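PDB 2A6P: possible phosphoglycerate mutase GPM2 from Mycobacterium tuberculosis, which dephosphorylates a broad range of phosphate monoesters and can serve in vivo as a fructose-1,6-bisphosphatase that maintains gluconeogenesis. Local coordinates for residues I61-P66 and V147-H152. Residues are numbered along the deposited sequence; the frame is centred on the assembly and turned at random.
Sequences IVICSP and VLFVSH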
loop_
_atom_site.group_PDB
_atom_site.type_symbol
_atom_site.label_atom_id
_atom_site.label_comp_id
_atom_site.label_asym_id
_atom_site.label_seq_id
_atom_site.Cartn_x
_atom_site.Cartn_y
_atom_site.Cartn_z
ATOM N N ILE A 61 -0.213 -3.718 -21.538
ATOM C CA ILE A 61 0.799 -4.620 -22.066
ATOM C C ILE A 61 1.119 -5.508 -20.860
ATOM O O ILE A 61 1.499 -5.013 -19.794
ATOM C CB ILE A 61 2.078 -3.889 -22.551
ATOM C CG1 ILE A 61 3.115 -4.930 -22.998
ATOM C CG2 ILE A 61 2.615 -2.991 -21.465
ATOM C CD1 ILE A 61 4.421 -4.335 -23.518
ATOM N N VAL A 62 0.927 -6.814 -21.026
ATOM C CA VAL A 62 1.158 -7.778 -19.948
ATOM C C VAL A 62 2.478 -8.538 -20.059
ATOM O O VAL A 62 2.725 -9.249 -21.044
ATOM C CB VAL A 62 0.004 -8.807 -19.883
ATOM C CG1 VAL A 62 0.226 -9.768 -18.731
ATOM C CG2 VAL A 62 -1.346 -8.078 -19.740
ATOM N N ILE A 63 3.318 -8.371 -19.039
ATOM C CA ILE A 63 4.618 -9.023 -18.951
ATOM C C ILE A 63 4.488 -10.065 -17.842
ATOM O O ILE A 63 4.004 -9.752 -16.746
ATOM C CB ILE A 63 5.727 -8.003 -18.604
ATOM C CG1 ILE A 63 5.844 -6.947 -19.711
ATOM C CG2 ILE A 63 7.074 -8.710 -18.503
ATOM C CD1 ILE A 63 4.662 -6.026 -19.825
ATOM N N CYS A 64 4.931 -11.290 -18.111
ATOM C CA CYS A 64 4.779 -12.382 -17.147
ATOM C C CYS A 64 6.058 -13.159 -16.817
ATOM O O CYS A 64 6.932 -13.311 -17.661
ATOM C CB CYS A 64 3.712 -13.360 -17.684
ATOM S SG CYS A 64 3.133 -14.684 -16.566
ATOM N N SER A 65 6.151 -13.651 -15.583
ATOM C CA SER A 65 7.299 -14.446 -15.156
ATOM C C SER A 65 7.200 -15.822 -15.849
ATOM O O SER A 65 6.095 -16.353 -16.071
ATOM C CB SER A 65 7.285 -14.625 -13.643
ATOM O OG SER A 65 8.186 -15.651 -13.261
ATOM N N PRO A 66 8.347 -16.424 -16.183
ATOM C CA PRO A 66 8.394 -17.728 -16.860
ATOM C C PRO A 66 7.859 -18.941 -16.103
ATOM O O PRO A 66 7.559 -19.960 -16.716
ATOM C CB PRO A 66 9.881 -17.888 -17.193
ATOM C CG PRO A 66 10.380 -16.465 -17.265
ATOM C CD PRO A 66 9.692 -15.841 -16.087
ATOM N N VAL A 147 0.641 -0.723 -17.772
ATOM C CA VAL A 147 1.510 -1.910 -17.706
ATOM C C VAL A 147 1.119 -2.875 -16.577
ATOM O O VAL A 147 0.829 -2.448 -15.461
ATOM C CB VAL A 147 3.001 -1.492 -17.503
ATOM C CG1 VAL A 147 3.874 -2.725 -17.301
ATOM C CG2 VAL A 147 3.485 -0.690 -18.709
ATOM N N LEU A 148 1.114 -4.176 -16.875
ATOM C CA LEU A 148 0.776 -5.191 -15.878
ATOM C C LEU A 148 1.842 -6.285 -15.754
ATOM O O LEU A 148 2.141 -6.993 -16.720
ATOM C CB LEU A 148 -0.579 -5.838 -16.204
ATOM C CG LEU A 148 -0.980 -7.059 -15.355
ATOM C CD1 LEU A 148 -1.036 -6.689 -13.893
ATOM C CD2 LEU A 148 -2.326 -7.584 -15.806
ATOM N N PHE A 149 2.415 -6.411 -14.562
ATOM C CA PHE A 149 3.419 -7.433 -14.306
ATOM C C PHE A 149 2.755 -8.570 -13.557
ATOM O O PHE A 149 2.117 -8.335 -12.523
ATOM C CB PHE A 149 4.550 -6.915 -13.397
ATOM C CG PHE A 149 5.515 -5.952 -14.050
ATOM C CD1 PHE A 149 5.528 -5.748 -15.429
ATOM C CD2 PHE A 149 6.459 -5.285 -13.268
ATOM C CE1 PHE A 149 6.477 -4.890 -16.023
ATOM C CE2 PHE A 149 7.407 -4.431 -13.845
ATOM C CZ PHE A 149 7.417 -4.232 -15.229
ATOM N N VAL A 150 2.889 -9.795 -14.060
ATOM C CA VAL A 150 2.356 -10.959 -13.347
ATOM C C VAL A 150 3.654 -11.587 -12.839
ATOM O O VAL A 150 4.432 -12.136 -13.622
ATOM C CB VAL A 150 1.627 -11.912 -14.284
ATOM C CG1 VAL A 150 1.118 -13.142 -13.498
ATOM C CG2 VAL A 150 0.485 -11.164 -14.966
ATOM N N SER A 151 3.890 -11.487 -11.531
ATOM C CA SER A 151 5.150 -11.945 -10.956
ATOM C C SER A 151 5.040 -12.638 -9.588
ATOM O O SER A 151 4.053 -13.327 -9.316
ATOM C CB SER A 151 6.095 -10.722 -10.901
ATOM O OG SER A 151 7.372 -11.004 -10.359
ATOM N N HIS A 152 6.055 -12.457 -8.739
ATOM C CA HIS A 152 6.084 -13.083 -7.417
ATOM C C HIS A 152 6.106 -12.123 -6.219
ATOM O O HIS A 152 6.268 -10.912 -6.379
ATOM C CB HIS A 152 7.274 -14.045 -7.332
ATOM C CG HIS A 152 7.291 -15.072 -8.420
ATOM N ND1 HIS A 152 7.695 -14.783 -9.707
ATOM C CD2 HIS A 152 6.926 -16.375 -8.425
ATOM C CE1 HIS A 152 7.582 -15.865 -10.457
ATOM N NE2 HIS A 152 7.116 -16.845 -9.703
#
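Val62 meets two side chains of the neighbouring strand on one face of the sheet: its CG2 lies 4.1 Å from Leu148 CD2, the two side chains running side by side, and its CG1 comes to 4.0 Å from Val150 CG2. Further along this face Cys64 SG, turned anti to its own N (chi1 -171°), rests 3.9 Å from Val150 CB. The other face carries Ile61 against Val147, CG2 to CG2 at 3.7 Å, and Ile63, whose CB sits 3.9 Å from Phe149 CD1; helix 124-141 covers Val147 and Phe149 here. Strands 61-64 and 147-151 run parallel, their axes 19° apart, adjacent inside the mixed sheet at the core of the histidine phosphatase fold. The parallel register shows in the bonding: Ile63 N donates to Leu148 O at 2.9 Å, with 164° at the hydrogen, while Ile63 O accepts from Val150 N. Leu148 N to Ile61 O and Ser65 N to Val150 O extend the ladder at either end, the last carrying the pairing past strand 61-64. Beyond it, the segments end near each other at Ser65 and His152. His152, probably a transition-state stabiliser, occupies the N-cap position of helix 153-163, its side chain about 3 Å from those of His18, the probable phosphohistidine, and Glu90, the probable proton donor/acceptor.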